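Local coordinates for periplasmic binding protein/LacI transcriptional regulator (Burkholderia multivorans, PDB 4YLE) that probably binds a simple sugar in the periplasm and delivers it to an ABC transporter, as other periplasmic sugar-binding proteins of this family do, at residues 169-174 and 198-203; 205-210 and 234-239; 225-230 and 249-254. All coordinates share one frame; numbering follows the deposited sequence.

Overall arrangement
Interactions 1 and 3 are the two outer strand pairs of the same four-stranded parallel sheet, and interaction 2 packs the start of helix 207-220 on helix 232-244, which itself lies on the sheet. Strands 166-171 and 226-229 are neighbours, linked by backbone hydrogen bonds of Val170 with Leu228 and Gly230, so interactions 1 and 3 flank this central pair. Each carries four backbone bonds, but interaction 3 is the more buried and its side chains meet through apolar atoms, whereas interaction 1 is partly buried and ends in a serine-rich polar turn. Interaction 2, also partly buried, has no such bonds between its segments: selenomethionine, tryptophan and glycine contacts replace them. The side chain of Trp205 is about 4 Å from the bound, unidentified ligand.

Interaction 1: 169-174 and 198-203; sequences IVEGVS and VSVQSG
Ser199 makes the first link from its carbonyl: Ile169 N donates to Ser199 O over 2.9 Å at an N-H...O angle of 172°. Its hydroxyl turns to its own strand, where Gln201 NE2 reaches Ser199 OG at 2.8 Å, with the acceptor in the amide plane, which fixes the rotation of that amide. At Val200 the two methyls divide the work. CG2 lies 4.0 Å from Ile169 CB, and CG1, placed anti to the backbone N, meets the carboxylate end of Glu171, whose extended chain crosses it obliquely. Gln201 then uses both backbone polar atoms: its N donates to Ile169 O nearly along the C=O axis, and its O receives Glu171 N at 2.8 Å.

The alternation, with axes 20° apart and bridges Ile169-Val200, Val170-Gln201 and Glu171-Ser202, is that of parallel strands. They belong to a beta-alpha-beta unit whose crossover is helix 177-193, in the Rossmann-like lobe of a periplasmic binding protein. That helix packs on Ile169 and Val200, while helix 207-220 packs on Val170 and Gln201 across the sheet.

Ser202 is where the contact changes from strand to turn. With OG anti to the backbone N, its hydroxyl donates to Gly172 O at 2.8 Å from above the carbonyl plane, 63° out of it. The same OG accepts from a water that is itself the acceptor for Ser174 N, and from Glu204 N. Beside it Ser174 OG packs on Ser202 CB and donates to Glu171 OE1 at 2.8 Å on the anti side, tilted out of the carboxylate plane, while Thr183 holds Glu171 OE2, so both carboxylate oxygens are gripped. Gly203 N closes the ladder on Glu171 O, 2.9 Å away and in the carbonyl plane, while Val170 CG1 approaches the same nitrogen at 4.1 Å.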
loop_
_atom_site.group_PDB
_atom_site.type_symbol
_atom_site.label_atom_id
_atom_site.label_comp_id
_atom_site.label_asym_id
_atom_site.label_seq_id
_atom_site.Cartn_x
_atom_site.Cartn_y
_atom_site.Cartn_z
ATOM N N ILE A 169 -16.831 -4.451 1.127
ATOM C CA ILE A 169 -15.470 -3.932 1.003
ATOM C C ILE A 169 -14.574 -4.601 2.046
ATOM O O ILE A 169 -14.842 -4.550 3.254
ATOM C CB ILE A 169 -15.441 -2.409 1.168
ATOM C CG1 ILE A 169 -16.293 -1.783 0.078
ATOM C CG2 ILE A 169 -13.999 -1.865 1.116
ATOM C CD1 ILE A 169 -16.433 -0.259 0.166
ATOM N N VAL A 170 -13.523 -5.235 1.554
ATOM C CA VAL A 170 -12.502 -5.837 2.389
ATOM C C VAL A 170 -11.326 -4.847 2.447
ATOM O O VAL A 170 -10.631 -4.632 1.464
ATOM C CB VAL A 170 -12.059 -7.200 1.868
ATOM C CG1 VAL A 170 -11.140 -7.888 2.901
ATOM C CG2 VAL A 170 -13.258 -8.070 1.592
ATOM N N GLU A 171 -11.146 -4.243 3.618
ATOM C CA GLU A 171 -10.274 -3.105 3.820
ATOM C C GLU A 171 -8.898 -3.496 4.345
ATOM O O GLU A 171 -8.738 -4.545 4.958
ATOM C CB GLU A 171 -10.993 -2.183 4.801
ATOM C CG GLU A 171 -10.290 -1.035 5.343
ATOM C CD GLU A 171 -11.283 -0.216 6.105
ATOM O OE1 GLU A 171 -11.484 -0.444 7.321
ATOM O OE2 GLU A 171 -11.914 0.604 5.437
ATOM N N GLY A 172 -7.894 -2.675 4.069
ATOM C CA GLY A 172 -6.583 -2.882 4.686
ATOM C C GLY A 172 -6.590 -2.558 6.178
ATOM O O GLY A 172 -7.645 -2.363 6.802
ATOM N N VAL A 173 -5.390 -2.484 6.769
ATOM C CA VAL A 173 -5.239 -2.074 8.178
ATOM C C VAL A 173 -5.905 -0.714 8.374
ATOM O O VAL A 173 -5.504 0.263 7.766
ATOM C CB VAL A 173 -3.734 -2.029 8.584
ATOM C CG1 VAL A 173 -3.538 -1.359 9.914
ATOM C CG2 VAL A 173 -3.137 -3.432 8.609
ATOM N N SER A 174 -6.930 -0.659 9.225
ATOM C CA SER A 174 -7.817 0.512 9.294
ATOM C C SER A 174 -7.162 1.805 9.803
ATOM O O SER A 174 -7.695 2.892 9.591
ATOM C CB SER A 174 -9.034 0.167 10.153
ATOM O OG SER A 174 -9.746 -0.887 9.524
ATOM N N VAL A 198 -22.895 -3.114 1.818
ATOM C CA VAL A 198 -23.560 -3.642 3.007
ATOM C C VAL A 198 -22.597 -4.001 4.140
ATOM O O VAL A 198 -23.030 -4.207 5.269
ATOM C CB VAL A 198 -24.422 -4.867 2.636
ATOM C CG1 VAL A 198 -25.492 -4.405 1.672
ATOM C CG2 VAL A 198 -23.561 -5.987 2.028
ATOM N N SER A 199 -21.297 -4.049 3.855
ATOM C CA SER A 199 -20.332 -4.457 4.873
ATOM C C SER A 199 -18.957 -3.891 4.545
ATOM O O SER A 199 -18.569 -3.894 3.392
ATOM C CB SER A 199 -20.261 -5.984 4.972
ATOM O OG SER A 199 -19.582 -6.383 6.142
ATOM N N VAL A 200 -18.271 -3.371 5.562
ATOM C CA VAL A 200 -16.878 -2.951 5.421
ATOM C C VAL A 200 -16.140 -3.530 6.608
ATOM O O VAL A 200 -16.491 -3.225 7.747
ATOM C CB VAL A 200 -16.710 -1.401 5.376
ATOM C CG1 VAL A 200 -15.238 -1.010 5.227
ATOM C CG2 VAL A 200 -17.489 -0.804 4.217
ATOM N N GLN A 201 -15.151 -4.383 6.338
ATOM C CA GLN A 201 -14.375 -5.055 7.369
ATOM C C GLN A 201 -12.918 -5.169 6.954
ATOM O O GLN A 201 -12.601 -5.307 5.776
ATOM C CB GLN A 201 -14.923 -6.454 7.645
ATOM C CG GLN A 201 -16.402 -6.507 8.063
ATOM C CD GLN A 201 -16.906 -7.927 8.169
ATOM O OE1 GLN A 201 -16.283 -8.764 8.825
ATOM N NE2 GLN A 201 -18.035 -8.216 7.511
ATOM N N SER A 202 -12.035 -5.131 7.931
ATOM C CA SER A 202 -10.604 -5.201 7.635
ATOM C C SER A 202 -10.086 -6.628 7.547
ATOM O O SER A 202 -10.288 -7.449 8.448
ATOM C CB SER A 202 -9.807 -4.438 8.690
ATOM O OG SER A 202 -8.424 -4.525 8.426
ATOM N N GLY A 203 -9.387 -6.896 6.451
ATOM C CA GLY A 203 -8.650 -8.122 6.277
ATOM C C GLY A 203 -7.162 -7.907 6.540
ATOM O O GLY A 203 -6.369 -8.787 6.250
HETATM O O HOH W 1 -7.245 -2.985 10.957
#

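Interaction 2: 205-210 and 234-239; sequences WEIDKG and MAIGAV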
loop_
_atom_site.group_PDB
_atom_site.type_symbol
_atom_site.label_atom_id
_atom_site.label_comp_id
_atom_site.label_asym_id
_atom_site.label_seq_id
_atom_site.Cartn_x
_atom_site.Cartn_y
_atom_site.Cartn_z
ATOM N N TRP A 205 -4.688 -6.534 5.289
ATOM C CA TRP A 205 -3.798 -6.637 4.136
ATOM C C TRP A 205 -3.379 -8.063 3.832
ATOM O O TRP A 205 -2.578 -8.278 2.913
ATOM C CB TRP A 205 -2.522 -5.804 4.302
ATOM C CG TRP A 205 -2.640 -4.319 4.463
ATOM C CD1 TRP A 205 -2.079 -3.569 5.448
ATOM C CD2 TRP A 205 -3.288 -3.382 3.568
ATOM N NE1 TRP A 205 -2.342 -2.238 5.242
ATOM C CE2 TRP A 205 -3.073 -2.095 4.092
ATOM C CE3 TRP A 205 -4.036 -3.517 2.396
ATOM C CZ2 TRP A 205 -3.576 -0.943 3.483
ATOM C CZ3 TRP A 205 -4.520 -2.365 1.774
ATOM C CH2 TRP A 205 -4.287 -1.099 2.326
ATOM N N GLU A 206 -3.906 -9.025 4.591
ATOM C CA GLU A 206 -3.465 -10.414 4.522
ATOM C C GLU A 206 -4.434 -11.348 3.783
ATOM O O GLU A 206 -5.654 -11.177 3.820
ATOM C CB GLU A 206 -3.244 -10.976 5.937
ATOM C CG GLU A 206 -2.317 -10.144 6.839
ATOM C CD GLU A 206 -0.821 -10.297 6.577
ATOM O OE1 GLU A 206 -0.383 -10.911 5.573
ATOM O OE2 GLU A 206 -0.053 -9.760 7.412
ATOM N N ILE A 207 -3.859 -12.366 3.157
ATOM C CA ILE A 207 -4.631 -13.372 2.442
ATOM C C ILE A 207 -5.612 -14.076 3.357
ATOM O O ILE A 207 -6.815 -14.186 3.048
ATOM C CB ILE A 207 -3.713 -14.435 1.798
ATOM C CG1 ILE A 207 -2.800 -13.767 0.769
ATOM C CG2 ILE A 207 -4.545 -15.539 1.163
ATOM C CD1 ILE A 207 -1.773 -14.724 0.107
ATOM N N ASP A 208 -5.141 -14.575 4.493
ATOM C CA ASP A 208 -6.040 -15.420 5.261
ATOM C C ASP A 208 -7.058 -14.581 6.050
ATOM O O ASP A 208 -8.219 -14.967 6.135
ATOM C CB ASP A 208 -5.276 -16.392 6.164
ATOM C CG ASP A 208 -4.201 -15.743 6.965
ATOM O OD1 ASP A 208 -4.078 -14.496 6.923
ATOM O OD2 ASP A 208 -3.464 -16.506 7.635
ATOM N N LYS A 209 -6.672 -13.442 6.608
ATOM C CA LYS A 209 -7.676 -12.572 7.220
ATOM C C LYS A 209 -8.679 -12.062 6.145
ATOM O O LYS A 209 -9.873 -12.000 6.417
ATOM C CB LYS A 209 -6.998 -11.428 7.958
ATOM C CG LYS A 209 -7.948 -10.514 8.710
ATOM C CD LYS A 209 -8.513 -11.148 9.945
ATOM C CE LYS A 209 -9.450 -10.179 10.639
ATOM N NZ LYS A 209 -10.068 -10.768 11.849
ATOM N N GLY A 210 -8.205 -11.732 4.934
ATOM C CA GLY A 210 -9.085 -11.367 3.827
ATOM C C GLY A 210 -10.084 -12.464 3.506
ATOM O O GLY A 210 -11.286 -12.194 3.287
HETATM N N MSE A 234 -5.544 -9.667 -0.251
HETATM C CA MSE A 234 -6.880 -9.884 0.293
HETATM C C MSE A 234 -7.811 -10.395 -0.789
HETATM O O MSE A 234 -8.692 -11.222 -0.492
HETATM C CB MSE A 234 -7.407 -8.630 0.937
HETATM C CG MSE A 234 -6.746 -8.388 2.263
HETATM SE SE MSE A 234 -7.426 -6.899 3.264
HETATM C CE MSE A 234 -7.311 -5.569 1.858
ATOM N N ALA A 235 -7.624 -9.929 -2.029
ATOM C CA ALA A 235 -8.424 -10.409 -3.155
ATOM C C ALA A 235 -8.206 -11.900 -3.396
ATOM O O ALA A 235 -9.160 -12.596 -3.709
ATOM C CB ALA A 235 -8.122 -9.631 -4.401
ATOM N N ILE A 236 -6.966 -12.383 -3.242
ATOM C CA ILE A 236 -6.665 -13.810 -3.371
ATOM C C ILE A 236 -7.443 -14.557 -2.303
ATOM O O ILE A 236 -8.054 -15.594 -2.580
ATOM C CB ILE A 236 -5.142 -14.079 -3.249
ATOM C CG1 ILE A 236 -4.446 -13.542 -4.498
ATOM C CG2 ILE A 236 -4.849 -15.555 -3.027
ATOM C CD1 ILE A 236 -2.908 -13.504 -4.401
ATOM N N GLY A 237 -7.447 -14.032 -1.083
ATOM C CA GLY A 237 -8.283 -14.596 -0.041
ATOM C C GLY A 237 -9.748 -14.630 -0.426
ATOM O O GLY A 237 -10.426 -15.680 -0.231
ATOM N N ALA A 238 -10.246 -13.524 -0.989
ATOM C CA ALA A 238 -11.670 -13.436 -1.390
ATOM C C ALA A 238 -12.018 -14.418 -2.532
ATOM O O ALA A 238 -13.071 -15.057 -2.507
ATOM C CB ALA A 238 -12.003 -11.995 -1.780
ATOM N N VAL A 239 -11.126 -14.571 -3.505
ATOM C CA VAL A 239 -11.285 -15.571 -4.558
ATOM C C VAL A 239 -11.449 -16.990 -3.966
ATOM O O VAL A 239 -12.364 -17.740 -4.349
ATOM C CB VAL A 239 -10.074 -15.519 -5.553
ATOM C CG1 VAL A 239 -9.974 -16.786 -6.408
ATOM C CG2 VAL A 239 -10.225 -14.335 -6.432
#
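A helix-to-helix packing contact of apolar side chains and close backbones joins the start of helix 207-220 to helix 232-244, on one side of the four-stranded sheet. Its main bridge is the selenomethionine at position 234, which reaches over the turn that leads into the first helix. Met234 SE stands 3.4 Å from Trp205 N. Met234 CG lies 3.4 Å from Glu206 O. That oxygen also accepts the first-turn bond from Gly210 N, so the CG group of Met234 rests against a carbonyl already engaged in the helix, with Glu206 at the N-cap position. The chain runs straight through chi2 (-175°) and then bends at chi3 (-51°), a turn that carries CE toward the indole; Met234 CE comes to 3.9 Å from Trp205 CE3, and the two side chains cross at an angle.

Further along, glycine takes the place of side chains. Gly237 CA makes a CH...O contact with Ile207 O at 3.4 Å, with an angle at H of 138°, and Gly210 CA approaches Met234 CG at 4.1 Å. Neither glycine has a side chain to hold the backbones apart, and the CA atoms of Gly210 and Met234 lie 4.4 Å from each other. Ile207 closes the outer margin: its CG2, anti to the backbone N, lies over the Gly237 backbone and meets Ile236 CG2 at 4.2 Å.

The side chain of Trp205 is about 4 Å from the bound, unidentified ligand and touches Asn178, Ala179 and Arg182 of helix 177-193, while Asn231 accepts from Met234 N and donates to Trp205 O. Ala235 and Ala238 pack on strand 226-229, so helix 232-244 touches helix 207-220 on one side and strand 226-229 on another, with Trp205 at the ligand end of the contact.

Interaction 3: 225-230 and 249-254; sequences KALLCG and GKVYVV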
loop_
_atom_site.group_PDB
_atom_site.type_symbol
_atom_site.label_atom_id
_atom_site.label_comp_id
_atom_site.label_asym_id
_atom_site.label_seq_id
_atom_site.Cartn_x
_atom_site.Cartn_y
_atom_site.Cartn_z
ATOM N N LYS A 225 -23.006 -9.423 -4.504
ATOM C CA LYS A 225 -22.627 -9.461 -5.917
ATOM C C LYS A 225 -21.149 -9.195 -6.175
ATOM O O LYS A 225 -20.652 -9.526 -7.246
ATOM C CB LYS A 225 -23.447 -8.436 -6.686
ATOM C CG LYS A 225 -24.914 -8.739 -6.697
ATOM C CD LYS A 225 -25.208 -9.898 -7.632
ATOM C CE LYS A 225 -26.701 -9.993 -7.897
ATOM N NZ LYS A 225 -27.006 -10.957 -8.984
ATOM N N ALA A 226 -20.442 -8.599 -5.211
ATOM C CA ALA A 226 -19.040 -8.309 -5.401
ATOM C C ALA A 226 -18.332 -8.075 -4.083
ATOM O O ALA A 226 -18.934 -7.680 -3.080
ATOM C CB ALA A 226 -18.863 -7.096 -6.279
ATOM N N LEU A 227 -17.039 -8.329 -4.119
ATOM C CA LEU A 227 -16.142 -8.042 -3.019
ATOM C C LEU A 227 -15.048 -7.125 -3.524
ATOM O O LEU A 227 -14.323 -7.493 -4.437
ATOM C CB LEU A 227 -15.526 -9.323 -2.490
ATOM C CG LEU A 227 -16.531 -10.243 -1.789
ATOM C CD1 LEU A 227 -16.114 -11.725 -1.831
ATOM C CD2 LEU A 227 -16.770 -9.786 -0.360
ATOM N N LEU A 228 -14.948 -5.938 -2.924
ATOM C CA LEU A 228 -13.974 -4.949 -3.349
ATOM C C LEU A 228 -12.853 -4.952 -2.314
ATOM O O LEU A 228 -13.087 -4.584 -1.153
ATOM C CB LEU A 228 -14.601 -3.561 -3.453
ATOM C CG LEU A 228 -15.741 -3.338 -4.454
ATOM C CD1 LEU A 228 -17.026 -4.017 -4.026
ATOM C CD2 LEU A 228 -15.960 -1.844 -4.643
ATOM N N CYS A 229 -11.653 -5.359 -2.720
ATOM C CA CYS A 229 -10.566 -5.629 -1.793
ATOM C C CYS A 229 -9.469 -4.612 -1.917
ATOM O O CYS A 229 -9.041 -4.299 -3.025
ATOM C CB CYS A 229 -9.987 -7.021 -2.021
ATOM S SG CYS A 229 -11.220 -8.312 -1.867
ATOM N N GLY A 230 -9.008 -4.140 -0.763
ATOM C CA GLY A 230 -8.003 -3.108 -0.684
ATOM C C GLY A 230 -6.611 -3.488 -1.195
ATOM O O GLY A 230 -5.790 -2.621 -1.474
ATOM N N GLY A 249 -17.854 -17.149 -10.498
ATOM C CA GLY A 249 -18.621 -16.731 -11.654
ATOM C C GLY A 249 -19.883 -15.952 -11.342
ATOM O O GLY A 249 -20.534 -15.463 -12.259
ATOM N N LYS A 250 -20.217 -15.817 -10.054
ATOM C CA LYS A 250 -21.442 -15.141 -9.627
ATOM C C LYS A 250 -21.169 -13.932 -8.725
ATOM O O LYS A 250 -22.041 -13.084 -8.500
ATOM C CB LYS A 250 -22.338 -16.124 -8.899
ATOM C CG LYS A 250 -22.785 -17.302 -9.782
ATOM C CD LYS A 250 -23.702 -18.243 -9.033
ATOM C CE LYS A 250 -24.317 -19.298 -9.962
ATOM N NZ LYS A 250 -23.314 -20.013 -10.813
ATOM N N VAL A 251 -19.955 -13.870 -8.184
ATOM C CA VAL A 251 -19.548 -12.794 -7.286
ATOM C C VAL A 251 -18.237 -12.263 -7.824
ATOM O O VAL A 251 -17.284 -13.027 -7.990
ATOM C CB VAL A 251 -19.378 -13.280 -5.829
ATOM C CG1 VAL A 251 -18.812 -12.158 -4.923
ATOM C CG2 VAL A 251 -20.706 -13.779 -5.293
ATOM N N TYR A 252 -18.226 -10.988 -8.183
ATOM C CA TYR A 252 -17.028 -10.357 -8.694
ATOM C C TYR A 252 -16.052 -10.055 -7.571
ATOM O O TYR A 252 -16.458 -9.737 -6.447
ATOM C CB TYR A 252 -17.369 -9.066 -9.429
ATOM C CG TYR A 252 -18.025 -9.275 -10.780
ATOM C CD1 TYR A 252 -17.302 -9.806 -11.830
ATOM C CD2 TYR A 252 -19.340 -8.906 -11.004
ATOM C CE1 TYR A 252 -17.865 -9.978 -13.082
ATOM C CE2 TYR A 252 -19.923 -9.089 -12.254
ATOM C CZ TYR A 252 -19.174 -9.624 -13.288
ATOM O OH TYR A 252 -19.740 -9.815 -14.537
ATOM N N VAL A 253 -14.767 -10.144 -7.897
ATOM C CA VAL A 253 -13.700 -9.709 -6.995
ATOM C C VAL A 253 -12.782 -8.698 -7.692
ATOM O O VAL A 253 -12.339 -8.938 -8.821
ATOM C CB VAL A 253 -12.843 -10.898 -6.510
ATOM C CG1 VAL A 253 -11.695 -10.435 -5.651
ATOM C CG2 VAL A 253 -13.683 -11.906 -5.778
ATOM N N VAL A 254 -12.525 -7.571 -7.029
ATOM C CA VAL A 254 -11.493 -6.646 -7.477
ATOM C C VAL A 254 -10.468 -6.466 -6.382
ATOM O O VAL A 254 -10.774 -6.605 -5.212
ATOM C CB VAL A 254 -12.060 -5.293 -7.910
ATOM C CG1 VAL A 254 -12.979 -5.478 -9.151
ATOM C CG2 VAL A 254 -12.777 -4.601 -6.745
HETATM O O HOH W 2 -21.998 -10.640 -9.364
#
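Leu228 and Val254 lie side by side, pointing the same way, and their contact follows from the valine torsion. Val254 CG1 is anti to the carbonyl carbon (chi1 -64°), which puts CG2 in the crowded position between N and C; from there Val254 CG2 comes within 3.6 Å of Leu228 CA and also meets CB and CG. Leu227 and Val251 instead touch methyl to methyl, Leu227 CD1 to Val251 CG1 at 4.1 Å, with the side chains running across each other. Val251 CG1, held anti to the backbone N (chi1 174°), also lies against Ala226 CA. The ring of Tyr252 leads away from the neighbouring strand, leaving Tyr252 CB to touch Ala226 CB at 4.0 Å.

The strands are parallel, 7° apart, and their bonds alternate. Tyr252 uses both its backbone groups, its N donating to Lys225 O and its O receiving Leu227 N at 2.8 Å. Val254 does the same one step on: its N reaches Leu227 O at 3.2 Å, and its O accepts from Cys229 N. They form the last pair of the sheet, with helix 232-244 as the beta-alpha-beta crossover. Leu227, Cys229 and Val253 face this helix, and Leu228, Tyr252 and Val254 face helix 146-160.

A water donates to both Lys225 O and Lys250 O, linking the two segments just before Tyr252. The chemistry is therefore divided: the four backbone bonds pair the facing N-H and C=O groups of the two strands, and mostly apolar side chains (Leu, Val, Ala and Cys) pack on both faces, against helices 232-244 and 146-160, as expected of a buried layer between helices.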